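Local coordinates for protein haloacid delahogenase-like family hydrolase (Xanthomonas campestris pv. campestris, PDB 2PKE) that probably acts as a magnesium-dependent phosphatase of the haloacid dehalogenase superfamily, at residues A[16-21]-A[234-239]; A[62-67]-A[76-81]; A[105-110]-A[138-143]. All blocks are in the same frame, centred on the assembly; numbering follows the deposited sequence.

Interaction 1: residues A[16-21]-A[234-239]; sequences VGFDGD and SGWPAA. With MG (magnesium ion), chain C.
One residue beyond F18, whose ring meets W236, the carboxylate oxygen D19 OD2 is gripped twice: it binds the magnesium ion at 2.0 Å and is hydrogen-bonded to the hydroxyl of T23. With CG anti to the backbone N (chi1 180°), the D19 carboxylate runs forward from the strand end and takes the metal through one oxygen. Its other oxygen, OD1, accepts a hydrogen from water 1 at 2.6 Å and forms a salt bridge with K163. Water 1 is itself a magnesium ligand, so the carboxylate holds the ion both directly and through a bound water. The backbone oxygen D21 O lies 2.1 Å from the magnesium; waters 2 and 3 and N187 OD1 bring the ligands to six. D19, D21 and T23 fit the DxDx(T/V) pattern of HAD hydrolases, here at the end of the strand.

Behind this site the two segments touch through aromatic carbon alone. F18 CE2 lies 3.8 Å from W236 CE3, which comes to the edge of the phenyl ring near its plane. The phenyl and the six-membered indole ring are inclined at 56°, their centroids 5.8 Å apart, an oblique pair. The indole NE1 is hydrogen-bonded to T206 OG1, which helps to set how the ring is turned. Strand 15-18 runs between strands 129-135 and 182-186 in the parallel Rossmann-like sheet, and F18 and the indole of W236, from helix 236-250, both lie against I185 of that sheet and I124 of helix 117-125.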
ATOM      1  N   VAL A  16      11.350  10.553 -16.126  1.00 20.82           N
ATOM      2  CA  VAL A  16      12.422  10.156 -15.243  1.00 19.42           C
ATOM      3  C   VAL A  16      11.789   9.678 -13.944  1.00 19.66           C
ATOM      4  O   VAL A  16      11.028  10.405 -13.309  1.00 21.94           O
ATOM      5  CB  VAL A  16      13.399  11.283 -14.996  1.00 21.60           C
ATOM      6  CG1 VAL A  16      14.529  10.793 -14.078  1.00 12.44           C
ATOM      7  CG2 VAL A  16      13.952  11.832 -16.315  1.00 15.34           C
ATOM      8  N   GLY A  17      12.102   8.447 -13.575  1.00 16.71           N
ATOM      9  CA  GLY A  17      11.591   7.864 -12.381  1.00 18.21           C
ATOM     10  C   GLY A  17      12.647   7.954 -11.318  1.00 20.44           C
ATOM     11  O   GLY A  17      13.827   7.894 -11.631  1.00 19.47           O
ATOM     12  N   PHE A  18      12.225   8.121 -10.054  1.00 18.29           N
ATOM     13  CA  PHE A  18      13.125   8.188  -8.941  1.00 17.96           C
ATOM     14  C   PHE A  18      12.707   7.159  -7.919  1.00 15.59           C
ATOM     15  O   PHE A  18      11.528   7.093  -7.549  1.00 20.17           O
ATOM     16  CB  PHE A  18      13.063   9.564  -8.270  1.00 21.22           C
ATOM     17  CG  PHE A  18      13.559  10.684  -9.137  1.00 17.07           C
ATOM     18  CD1 PHE A  18      12.742  11.269 -10.075  1.00 20.70           C
ATOM     19  CD2 PHE A  18      14.862  11.124  -9.027  1.00 19.52           C
ATOM     20  CE1 PHE A  18      13.224  12.306 -10.882  1.00 18.47           C
ATOM     21  CE2 PHE A  18      15.322  12.151  -9.814  1.00 16.00           C
ATOM     22  CZ  PHE A  18      14.484  12.735 -10.742  1.00 15.87           C
ATOM     23  N   ASP A  19      13.658   6.418  -7.387  1.00 16.42           N
ATOM     24  CA  ASP A  19      13.453   5.700  -6.117  1.00 16.77           C
ATOM     25  C   ASP A  19      13.361   6.691  -4.944  1.00 19.22           C
ATOM     26  O   ASP A  19      13.738   7.866  -5.054  1.00 21.54           O
ATOM     27  CB  ASP A  19      14.616   4.721  -5.905  1.00 15.61           C
ATOM     28  CG  ASP A  19      14.527   3.922  -4.624  1.00 19.40           C
ATOM     29  OD1 ASP A  19      13.425   3.430  -4.264  1.00 23.09           O
ATOM     30  OD2 ASP A  19      15.589   3.768  -3.939  1.00 19.99           O
ATOM     31  N   GLY A  20      12.830   6.253  -3.808  1.00 21.63           N
ATOM     32  CA  GLY A  20      12.820   7.156  -2.631  1.00 21.63           C
ATOM     33  C   GLY A  20      13.915   6.814  -1.626  1.00 20.85           C
ATOM     34  O   GLY A  20      14.900   7.542  -1.470  1.00 21.66           O
ATOM     35  N   ASP A  21      13.714   5.722  -0.915  1.00 22.81           N
ATOM     36  CA  ASP A  21      14.579   5.343   0.206  1.00 20.44           C
ATOM     37  C   ASP A  21      16.016   5.180  -0.270  1.00 21.32           C
ATOM     38  O   ASP A  21      16.299   4.407  -1.209  1.00 19.30           O
ATOM     39  CB  ASP A  21      14.132   4.001   0.797  1.00 19.35           C
ATOM     40  CG  ASP A  21      12.820   4.052   1.592  1.00 21.01           C
ATOM     41  OD1 ASP A  21      12.387   5.061   2.128  1.00 23.54           O
ATOM     42  OD2 ASP A  21      12.225   2.972   1.758  1.00 22.98           O
ATOM     43  N   SER A 234      23.856  15.681  -7.581  1.00 20.03           N
ATOM     44  CA  SER A 234      24.184  16.841  -8.411  1.00 22.98           C
ATOM     45  C   SER A 234      24.554  16.428  -9.863  1.00 22.43           C
ATOM     46  O   SER A 234      24.369  17.202 -10.824  1.00 22.25           O
ATOM     47  CB  SER A 234      25.287  17.706  -7.766  1.00 24.32           C
ATOM     48  OG  SER A 234      26.518  17.019  -7.663  1.00 23.77           O
ATOM     49  N   GLY A 235      24.998  15.182 -10.031  1.00 24.98           N
ATOM     50  CA  GLY A 235      25.276  14.632 -11.381  1.00 20.61           C
ATOM     51  C   GLY A 235      24.080  14.076 -12.161  1.00 19.61           C
ATOM     52  O   GLY A 235      24.200  13.767 -13.337  1.00 17.63           O
ATOM     53  N   TRP A 236      22.900  14.013 -11.539  1.00 19.19           N
ATOM     54  CA  TRP A 236      21.771  13.360 -12.167  1.00 17.95           C
ATOM     55  C   TRP A 236      21.257  14.094 -13.415  1.00 21.06           C
ATOM     56  O   TRP A 236      20.926  13.437 -14.387  1.00 21.72           O
ATOM     57  CB  TRP A 236      20.587  13.201 -11.205  1.00 18.35           C
ATOM     58  CG  TRP A 236      20.756  12.230 -10.064  1.00 21.00           C
ATOM     59  CD1 TRP A 236      21.672  11.256  -9.953  1.00 17.14           C
ATOM     60  CD2 TRP A 236      19.896  12.109  -8.925  1.00 18.03           C
ATOM     61  NE1 TRP A 236      21.489  10.548  -8.785  1.00 22.14           N
ATOM     62  CE2 TRP A 236      20.410  11.055  -8.125  1.00 16.54           C
ATOM     63  CE3 TRP A 236      18.805  12.858  -8.441  1.00 21.71           C
ATOM     64  CZ2 TRP A 236      19.824  10.679  -6.911  1.00 19.35           C
ATOM     65  CZ3 TRP A 236      18.234  12.505  -7.237  1.00 19.34           C
ATOM     66  CH2 TRP A 236      18.728  11.407  -6.485  1.00 21.94           C
ATOM     67  N   PRO A 237      21.092  15.437 -13.353  1.00 21.67           N
ATOM     68  CA  PRO A 237      20.536  16.138 -14.516  1.00 20.03           C
ATOM     69  C   PRO A 237      21.416  15.966 -15.769  1.00 19.00           C
ATOM     70  O   PRO A 237      20.892  15.632 -16.846  1.00 20.14           O
ATOM     71  CB  PRO A 237      20.437  17.604 -14.023  1.00 20.39           C
ATOM     72  CG  PRO A 237      20.407  17.500 -12.515  1.00 22.33           C
ATOM     73  CD  PRO A 237      21.310  16.373 -12.217  1.00 21.53           C
ATOM     74  N   ALA A 238      22.730  16.102 -15.608  1.00 17.89           N
ATOM     75  CA  ALA A 238      23.692  15.862 -16.712  1.00 20.50           C
ATOM     76  C   ALA A 238      23.592  14.430 -17.272  1.00 19.41           C
ATOM     77  O   ALA A 238      23.675  14.206 -18.480  1.00 20.54           O
ATOM     78  CB  ALA A 238      25.155  16.157 -16.246  1.00 20.02           C
ATOM     79  N   ALA A 239      23.404  13.476 -16.379  1.00 19.32           N
ATOM     80  CA  ALA A 239      23.304  12.053 -16.736  1.00 20.35           C
ATOM     81  C   ALA A 239      22.043  11.810 -17.519  1.00 19.30           C
ATOM     82  O   ALA A 239      22.088  11.115 -18.506  1.00 23.23           O
ATOM     83  CB  ALA A 239      23.400  11.130 -15.485  1.00 19.37           C
TER
HETATM   84 MG    MG C 300      16.304   2.730  -2.403  1.00 19.59          MG
HETATM   85  O   HOH W   1      14.238   2.225  -2.131  1.00 16.63           O
HETATM   86  O   HOH W   2      16.486   1.058  -3.788  1.00 16.92           O
HETATM   87  O   HOH W   3      17.184   1.685  -0.848  1.00 20.26           O

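Interaction 2: residues A[62-67]-A[76-81]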
ATOM      1  N   ARG A  62      13.086 -13.739   5.060  1.00 39.20           N
ATOM      2  CA  ARG A  62      12.962 -14.331   3.714  1.00 39.34           C
ATOM      3  C   ARG A  62      11.635 -15.096   3.556  1.00 37.31           C
ATOM      4  O   ARG A  62      10.916 -14.921   2.556  1.00 36.24           O
ATOM      5  CB  ARG A  62      14.193 -15.209   3.366  1.00 38.06           C
ATOM      6  CG  ARG A  62      15.462 -14.360   2.985  1.00 42.27           C
ATOM      7  CD  ARG A  62      16.618 -15.164   2.306  1.00 44.39           C
ATOM      8  N   ARG A  63      11.278 -15.899   4.556  1.00 36.34           N
ATOM      9  CA  ARG A  63       9.974 -16.563   4.543  1.00 37.70           C
ATOM     10  C   ARG A  63       8.748 -15.649   4.762  1.00 33.52           C
ATOM     11  O   ARG A  63       7.675 -15.925   4.236  1.00 34.85           O
ATOM     12  CB  ARG A  63       9.941 -17.736   5.509  1.00 37.45           C
ATOM     13  CG  ARG A  63       9.929 -17.430   6.975  1.00 48.05           C
ATOM     14  CD  ARG A  63       9.846 -18.771   7.733  1.00 57.46           C
ATOM     15  NE  ARG A  63      10.227 -18.698   9.152  1.00 64.63           N
ATOM     16  CZ  ARG A  63       9.492 -18.138  10.119  1.00 62.78           C
ATOM     17  NH1 ARG A  63       8.318 -17.556   9.852  1.00 52.19           N
ATOM     18  NH2 ARG A  63       9.949 -18.144  11.369  1.00 62.46           N
ATOM     19  N   ASN A  64       8.913 -14.578   5.516  1.00 29.89           N
ATOM     20  CA  ASN A  64       7.814 -13.644   5.776  1.00 27.08           C
ATOM     21  C   ASN A  64       7.586 -12.602   4.695  1.00 27.90           C
ATOM     22  O   ASN A  64       6.529 -11.991   4.640  1.00 29.79           O
ATOM     23  CB  ASN A  64       8.023 -12.957   7.101  1.00 26.83           C
ATOM     24  CG  ASN A  64       7.816 -13.880   8.259  1.00 31.23           C
ATOM     25  OD1 ASN A  64       7.377 -15.012   8.073  1.00 36.12           O
ATOM     26  ND2 ASN A  64       8.121 -13.405   9.477  1.00 25.29           N
ATOM     27  N   LEU A  65       8.566 -12.409   3.820  1.00 30.09           N
ATOM     28  CA  LEU A  65       8.432 -11.482   2.692  1.00 29.50           C
ATOM     29  C   LEU A  65       7.192 -11.852   1.900  1.00 28.95           C
ATOM     30  O   LEU A  65       6.479 -10.998   1.402  1.00 25.69           O
ATOM     31  CB  LEU A  65       9.696 -11.547   1.813  1.00 32.14           C
ATOM     32  CG  LEU A  65       9.747 -10.713   0.535  1.00 36.41           C
ATOM     33  CD1 LEU A  65       9.545  -9.228   0.835  1.00 44.83           C
ATOM     34  CD2 LEU A  65      11.091 -10.981  -0.173  1.00 34.78           C
ATOM     35  N   LYS A  66       6.933 -13.152   1.821  1.00 31.36           N
ATOM     36  CA  LYS A  66       5.890 -13.706   1.004  1.00 28.04           C
ATOM     37  C   LYS A  66       4.486 -13.463   1.598  1.00 28.31           C
ATOM     38  O   LYS A  66       3.500 -13.605   0.876  1.00 30.54           O
ATOM     39  CB  LYS A  66       6.168 -15.216   0.804  1.00 32.68           C
ATOM     40  CG  LYS A  66       7.712 -15.585   0.715  1.00 29.63           C
ATOM     41  N   ILE A  67       4.383 -13.063   2.874  1.00 26.77           N
ATOM     42  CA  ILE A  67       3.094 -12.629   3.423  1.00 28.09           C
ATOM     43  C   ILE A  67       3.022 -11.146   3.798  1.00 26.72           C
ATOM     44  O   ILE A  67       1.931 -10.548   3.778  1.00 27.05           O
ATOM     45  CB  ILE A  67       2.600 -13.521   4.621  1.00 24.71           C
ATOM     46  CG1 ILE A  67       3.495 -13.444   5.840  1.00 28.66           C
ATOM     47  CG2 ILE A  67       2.525 -14.998   4.228  1.00 29.43           C
ATOM     48  CD1 ILE A  67       2.839 -14.058   7.060  1.00 28.39           C
ATOM     49  N   THR A  76       9.162  -5.598  11.973  1.00 18.14           N
ATOM     50  CA  THR A  76       8.893  -5.737  13.415  1.00 20.70           C
ATOM     51  C   THR A  76       8.379  -7.100  13.829  1.00 20.35           C
ATOM     52  O   THR A  76       8.871  -7.692  14.804  1.00 21.03           O
ATOM     53  CB  THR A  76       7.931  -4.705  13.881  1.00 19.95           C
ATOM     54  OG1 THR A  76       8.483  -3.421  13.548  1.00 24.70           O
ATOM     55  CG2 THR A  76       7.726  -4.796  15.392  1.00 17.61           C
ATOM     56  N   LEU A  77       7.424  -7.605  13.065  1.00 22.63           N
ATOM     57  CA  LEU A  77       6.873  -8.945  13.283  1.00 23.44           C
ATOM     58  C   LEU A  77       7.918 -10.049  13.047  1.00 21.49           C
ATOM     59  O   LEU A  77       7.960 -11.032  13.800  1.00 24.60           O
ATOM     60  CB  LEU A  77       5.665  -9.174  12.395  1.00 17.67           C
ATOM     61  CG  LEU A  77       4.439  -8.359  12.798  1.00 24.68           C
ATOM     62  CD1 LEU A  77       3.488  -8.404  11.606  1.00 19.32           C
ATOM     63  CD2 LEU A  77       3.756  -8.832  14.136  1.00 30.16           C
ATOM     64  N   SER A  78       8.770  -9.873  12.044  1.00 20.78           N
ATOM     65  CA  SER A  78       9.870 -10.837  11.837  1.00 19.50           C
ATOM     66  C   SER A  78      10.892 -10.771  12.997  1.00 19.10           C
ATOM     67  O   SER A  78      11.437 -11.774  13.394  1.00 21.47           O
ATOM     68  CB  SER A  78      10.533 -10.596  10.507  1.00 21.46           C
ATOM     69  OG  SER A  78       9.626 -10.836   9.414  1.00 22.41           O
HETATM   70  N   MSE A  79      11.156  -9.580  13.523  1.00 18.36           N
HETATM   71  CA  MSE A  79      12.036  -9.418  14.686  1.00 18.36           C
HETATM   72  C   MSE A  79      11.453 -10.079  15.895  1.00 16.46           C
HETATM   73  O   MSE A  79      12.186 -10.604  16.684  1.00 16.72           O
HETATM   74  CB  MSE A  79      12.286  -7.949  15.016  1.00 18.81           C
HETATM   75  CG  MSE A  79      13.235  -7.262  14.055  1.00 20.72           C
HETATM   76 SE   MSE A  79      13.548  -5.438  14.618  0.75 19.88          SE
HETATM   77  CE  MSE A  79      15.144  -5.218  13.519  1.00 20.95           C
ATOM     78  N   ILE A  80      10.150  -9.997  16.097  1.00 15.92           N
ATOM     79  CA  ILE A  80       9.533 -10.587  17.295  1.00 19.64           C
ATOM     80  C   ILE A  80       9.744 -12.109  17.201  1.00 22.07           C
ATOM     81  O   ILE A  80      10.221 -12.786  18.154  1.00 21.65           O
ATOM     82  CB  ILE A  80       8.012 -10.204  17.461  1.00 20.72           C
ATOM     83  CG1 ILE A  80       7.862  -8.734  17.935  1.00 22.68           C
ATOM     84  CG2 ILE A  80       7.321 -11.168  18.454  1.00 18.67           C
ATOM     85  CD1 ILE A  80       6.527  -8.035  17.560  1.00 19.24           C
ATOM     86  N   GLU A  81       9.410 -12.629  16.030  1.00 20.77           N
ATOM     87  CA  GLU A  81       9.497 -14.055  15.751  1.00 23.56           C
ATOM     88  C   GLU A  81      10.930 -14.555  15.907  1.00 20.67           C
ATOM     89  O   GLU A  81      11.186 -15.590  16.512  1.00 21.99           O
ATOM     90  CB  GLU A  81       8.925 -14.277  14.355  1.00 24.85           C
ATOM     91  CG  GLU A  81       8.425 -15.646  14.059  1.00 39.40           C
ATOM     92  CD  GLU A  81       7.339 -15.635  12.980  1.00 47.89           C
ATOM     93  OE1 GLU A  81       7.552 -15.029  11.902  1.00 43.22           O
ATOM     94  OE2 GLU A  81       6.268 -16.231  13.222  1.00 50.67           O
TER
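N64 and S78 meet through N64 ND2, which spends both of its hydrogens across the contact. One goes to S78 OG at 3.0 Å and the other to E81 OE1, also at 3.0 Å from ND2 and almost straight at 174°. Both acceptors lie in the amide plane, and OE1 is approached nearly along its C-O axis, although the carboxylate is turned well out of the amide plane. The same OE1 receives a weak bond from R63 NH1, 3.3 Å away, as part of a salt bridge; here the guanidinium lies oblique to the carboxylate. The bonds join helices 57-68 and 72-86, a roughly antiparallel hairpin in the helical cap inserted after the first strand of the HAD core; the axes of segments 62-67 and 76-81 approach to 10.3 Å, their directions 141° apart. A trans chi1 (-157°) and an extended chain send E81 across. In the second shell, S78 OG is also hydrogen-bonded to G74 O, one turn back in its own helix. R104 of the second subunit forms a salt bridge with E81 OE1 and a hydrogen bond with N64 OD1, while Q97 of that subunit bonds to E81 OE2.

Interaction 3: residues A[105-110]-A[138-143]; sequences ATLQHP and LFHQEQ
H140 leaves helix 138-148 with CB pointing toward segment 105-110, and its CG, turned away from the backbone N (chi1 -168°), carries the imidazole across to that segment. There ND1 rests 3.9 Å from L107 CD2, and CD2 of the ring lies 3.4 Å from L107 O. The CA of L107 sits over one face, 4.2 Å from the H140 ring centroid, in a CH-pi contact. Further out, CE1 comes within 3.5 Å of T106 O. This contact bridges two domains of the HAD fold: helix 93-107 is the last of the helical cap, and helix 138-148 follows strand 129-135 of the core, so H140 packs where the chain returns from cap to core. At the tip, NE2 is 2.9 Å from water 4, which lies at the edge of the H140 ring and in its plane. Water 4 donates to H109 O at 2.7 Å and also sits above the centre of the H109 imidazole. The edge of H140 is turned toward the face of H109 in an offset edge-to-face pair, with planes at 72°. H109 is held by ND1 donating to P110 O at 2.8 Å, by a hydrogen bond between its NE2 and K144 NZ, and by stacking on Y30.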
ATOM      1  N   ALA A 105       9.173   3.344  16.041  1.00 24.33           N
ATOM      2  CA  ALA A 105      10.102   4.429  15.798  1.00 27.90           C
ATOM      3  C   ALA A 105      10.468   4.480  14.328  1.00 24.07           C
ATOM      4  O   ALA A 105      10.643   5.569  13.779  1.00 26.64           O
ATOM      5  CB  ALA A 105      11.361   4.306  16.659  1.00 23.58           C
ATOM      6  N   THR A 106      10.612   3.311  13.705  1.00 25.81           N
ATOM      7  CA  THR A 106      11.068   3.209  12.293  1.00 24.35           C
ATOM      8  C   THR A 106       9.945   3.671  11.373  1.00 25.01           C
ATOM      9  O   THR A 106      10.161   4.372  10.367  1.00 24.56           O
ATOM     10  CB  THR A 106      11.535   1.793  11.943  1.00 26.59           C
ATOM     11  OG1 THR A 106      12.570   1.385  12.860  1.00 23.70           O
ATOM     12  CG2 THR A 106      12.072   1.757  10.535  1.00 22.99           C
ATOM     13  N   LEU A 107       8.728   3.345  11.770  1.00 23.72           N
ATOM     14  CA  LEU A 107       7.555   3.777  11.027  1.00 24.28           C
ATOM     15  C   LEU A 107       7.313   5.272  11.028  1.00 28.10           C
ATOM     16  O   LEU A 107       6.550   5.753  10.223  1.00 33.87           O
ATOM     17  CB  LEU A 107       6.307   3.047  11.524  1.00 23.77           C
ATOM     18  CG  LEU A 107       6.143   1.616  11.020  1.00 23.34           C
ATOM     19  CD1 LEU A 107       5.062   0.908  11.849  1.00 27.81           C
ATOM     20  CD2 LEU A 107       5.789   1.537   9.522  1.00 25.10           C
ATOM     21  N   GLN A 108       7.922   6.000  11.944  1.00 32.99           N
ATOM     22  CA  GLN A 108       7.865   7.457  11.957  1.00 34.69           C
ATOM     23  C   GLN A 108       9.278   8.009  11.898  1.00 33.16           C
ATOM     24  O   GLN A 108       9.556   9.035  12.500  1.00 32.13           O
ATOM     25  CB  GLN A 108       7.239   7.974  13.230  1.00 34.55           C
ATOM     26  CG  GLN A 108       6.135   7.183  13.804  1.00 43.32           C
ATOM     27  CD  GLN A 108       5.886   7.615  15.231  1.00 53.05           C
ATOM     28  OE1 GLN A 108       5.896   6.809  16.171  1.00 54.47           O
ATOM     29  NE2 GLN A 108       5.706   8.921  15.412  1.00 61.87           N
ATOM     30  N   HIS A 109      10.180   7.338  11.193  1.00 33.08           N
ATOM     31  CA  HIS A 109      11.571   7.790  11.233  1.00 32.78           C
ATOM     32  C   HIS A 109      11.645   9.146  10.559  1.00 31.89           C
ATOM     33  O   HIS A 109      10.887   9.418   9.623  1.00 30.44           O
ATOM     34  CB  HIS A 109      12.613   6.766  10.699  1.00 32.47           C
ATOM     35  CG  HIS A 109      12.652   6.578   9.205  1.00 34.06           C
ATOM     36  ND1 HIS A 109      13.004   7.579   8.318  1.00 32.27           N
ATOM     37  CD2 HIS A 109      12.466   5.461   8.456  1.00 27.46           C
ATOM     38  CE1 HIS A 109      12.986   7.093   7.084  1.00 36.00           C
ATOM     39  NE2 HIS A 109      12.671   5.808   7.143  1.00 35.33           N
ATOM     40  N   PRO A 110      12.529  10.018  11.078  1.00 32.02           N
ATOM     41  CA  PRO A 110      12.710  11.321  10.431  1.00 33.66           C
ATOM     42  C   PRO A 110      13.068  11.114   8.958  1.00 32.45           C
ATOM     43  O   PRO A 110      13.853  10.217   8.642  1.00 34.07           O
ATOM     44  CB  PRO A 110      13.890  11.960  11.196  1.00 32.94           C
ATOM     45  CG  PRO A 110      14.138  11.070  12.444  1.00 34.29           C
ATOM     46  CD  PRO A 110      13.409   9.779  12.248  1.00 31.57           C
ATOM     47  N   LEU A 138       2.566   1.357   1.264  1.00 21.43           N
ATOM     48  CA  LEU A 138       1.960   2.513   0.645  1.00 23.13           C
ATOM     49  C   LEU A 138       1.788   3.676   1.594  1.00 22.18           C
ATOM     50  O   LEU A 138       2.088   4.804   1.257  1.00 20.58           O
ATOM     51  CB  LEU A 138       0.566   2.169   0.149  1.00 21.36           C
ATOM     52  CG  LEU A 138      -0.262   3.257  -0.520  1.00 26.66           C
ATOM     53  CD1 LEU A 138       0.309   3.659  -1.879  1.00 24.41           C
ATOM     54  CD2 LEU A 138      -1.636   2.735  -0.666  1.00 21.70           C
ATOM     55  N   PHE A 139       1.210   3.409   2.744  1.00 22.66           N
ATOM     56  CA  PHE A 139       1.006   4.476   3.727  1.00 22.83           C
ATOM     57  C   PHE A 139       2.328   5.088   4.207  1.00 20.41           C
ATOM     58  O   PHE A 139       2.440   6.299   4.298  1.00 23.72           O
ATOM     59  CB  PHE A 139       0.210   3.972   4.921  1.00 23.05           C
ATOM     60  CG  PHE A 139      -0.051   5.036   5.950  1.00 29.91           C
ATOM     61  CD1 PHE A 139      -1.057   5.964   5.754  1.00 38.00           C
ATOM     62  CD2 PHE A 139       0.729   5.121   7.101  1.00 30.59           C
ATOM     63  CE1 PHE A 139      -1.292   6.952   6.682  1.00 39.80           C
ATOM     64  CE2 PHE A 139       0.531   6.136   8.016  1.00 28.74           C
ATOM     65  CZ  PHE A 139      -0.496   7.045   7.815  1.00 28.95           C
ATOM     66  N   HIS A 140       3.315   4.262   4.541  1.00 18.29           N
ATOM     67  CA  HIS A 140       4.582   4.789   5.002  1.00 22.28           C
ATOM     68  C   HIS A 140       5.326   5.571   3.911  1.00 22.02           C
ATOM     69  O   HIS A 140       5.870   6.650   4.181  1.00 22.37           O
ATOM     70  CB  HIS A 140       5.424   3.672   5.568  1.00 18.13           C
ATOM     71  CG  HIS A 140       6.630   4.143   6.320  1.00 24.72           C
ATOM     72  ND1 HIS A 140       7.667   3.299   6.650  1.00 23.88           N
ATOM     73  CD2 HIS A 140       6.948   5.351   6.842  1.00 22.66           C
ATOM     74  CE1 HIS A 140       8.583   3.973   7.321  1.00 26.22           C
ATOM     75  NE2 HIS A 140       8.162   5.219   7.465  1.00 19.86           N
ATOM     76  N   GLN A 141       5.355   5.035   2.699  1.00 20.55           N
ATOM     77  CA  GLN A 141       5.997   5.733   1.548  1.00 20.47           C
ATOM     78  C   GLN A 141       5.290   7.057   1.239  1.00 21.57           C
ATOM     79  O   GLN A 141       5.928   8.088   1.000  1.00 18.49           O
ATOM     80  CB  GLN A 141       6.072   4.822   0.293  1.00 22.60           C
ATOM     81  CG  GLN A 141       6.975   3.601   0.468  1.00 24.67           C
ATOM     82  CD  GLN A 141       8.395   3.991   0.619  1.00 28.86           C
ATOM     83  OE1 GLN A 141       8.811   5.016   0.090  1.00 27.12           O
ATOM     84  NE2 GLN A 141       9.171   3.172   1.323  1.00 22.00           N
ATOM     85  N   GLU A 142       3.962   7.062   1.322  1.00 22.99           N
ATOM     86  CA  GLU A 142       3.222   8.312   1.136  1.00 22.82           C
ATOM     87  C   GLU A 142       3.569   9.347   2.207  1.00 23.11           C
ATOM     88  O   GLU A 142       3.752  10.527   1.921  1.00 20.17           O
ATOM     89  CB  GLU A 142       1.742   8.042   1.148  1.00 25.15           C
ATOM     90  CG  GLU A 142       1.218   7.554  -0.179  1.00 26.22           C
ATOM     91  CD  GLU A 142      -0.275   7.308  -0.098  1.00 31.67           C
ATOM     92  OE1 GLU A 142      -0.821   7.343   1.022  1.00 35.49           O
ATOM     93  OE2 GLU A 142      -0.888   7.062  -1.143  1.00 39.70           O
ATOM     94  N   GLN A 143       3.720   8.887   3.448  1.00 22.71           N
ATOM     95  CA  GLN A 143       4.092   9.781   4.530  1.00 25.08           C
ATOM     96  C   GLN A 143       5.532  10.294   4.376  1.00 22.21           C
ATOM     97  O   GLN A 143       5.802  11.457   4.670  1.00 20.03           O
ATOM     98  CB  GLN A 143       3.806   9.149   5.888  1.00 23.41           C
ATOM     99  CG  GLN A 143       2.284   9.120   6.281  1.00 37.23           C
ATOM    100  CD  GLN A 143       1.487  10.423   5.950  1.00 48.25           C
ATOM    101  OE1 GLN A 143       0.382  10.362   5.405  1.00 53.73           O
ATOM    102  NE2 GLN A 143       2.060  11.590   6.265  1.00 47.52           N
TER
HETATM  103  O   HOH W   4       9.155   7.809   8.252  1.00 27.20           O

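Interaction 1 belongs to the core domain, interaction 2 to the cap and interaction 3 to the junction between them. All three are largely buried, but interaction 2 places the exposed R63 at its margin and is bonded to R104 and Q97 of the second subunit, which also touches interaction 3. Its chemistry is charged and amide-based, whereas interaction 1 pairs aromatic carbons behind a metal site and interaction 3 relies on imidazoles and a bridging water. Interactions 1 and 3 touch through a probable hydrogen bond from Q141 NE2 to D21 OD2, 3.1 Å; K144 bonds to both D21 and H109. Interaction 2, centred about 31 Å from the centre of interaction 1, stays apart from the magnesium.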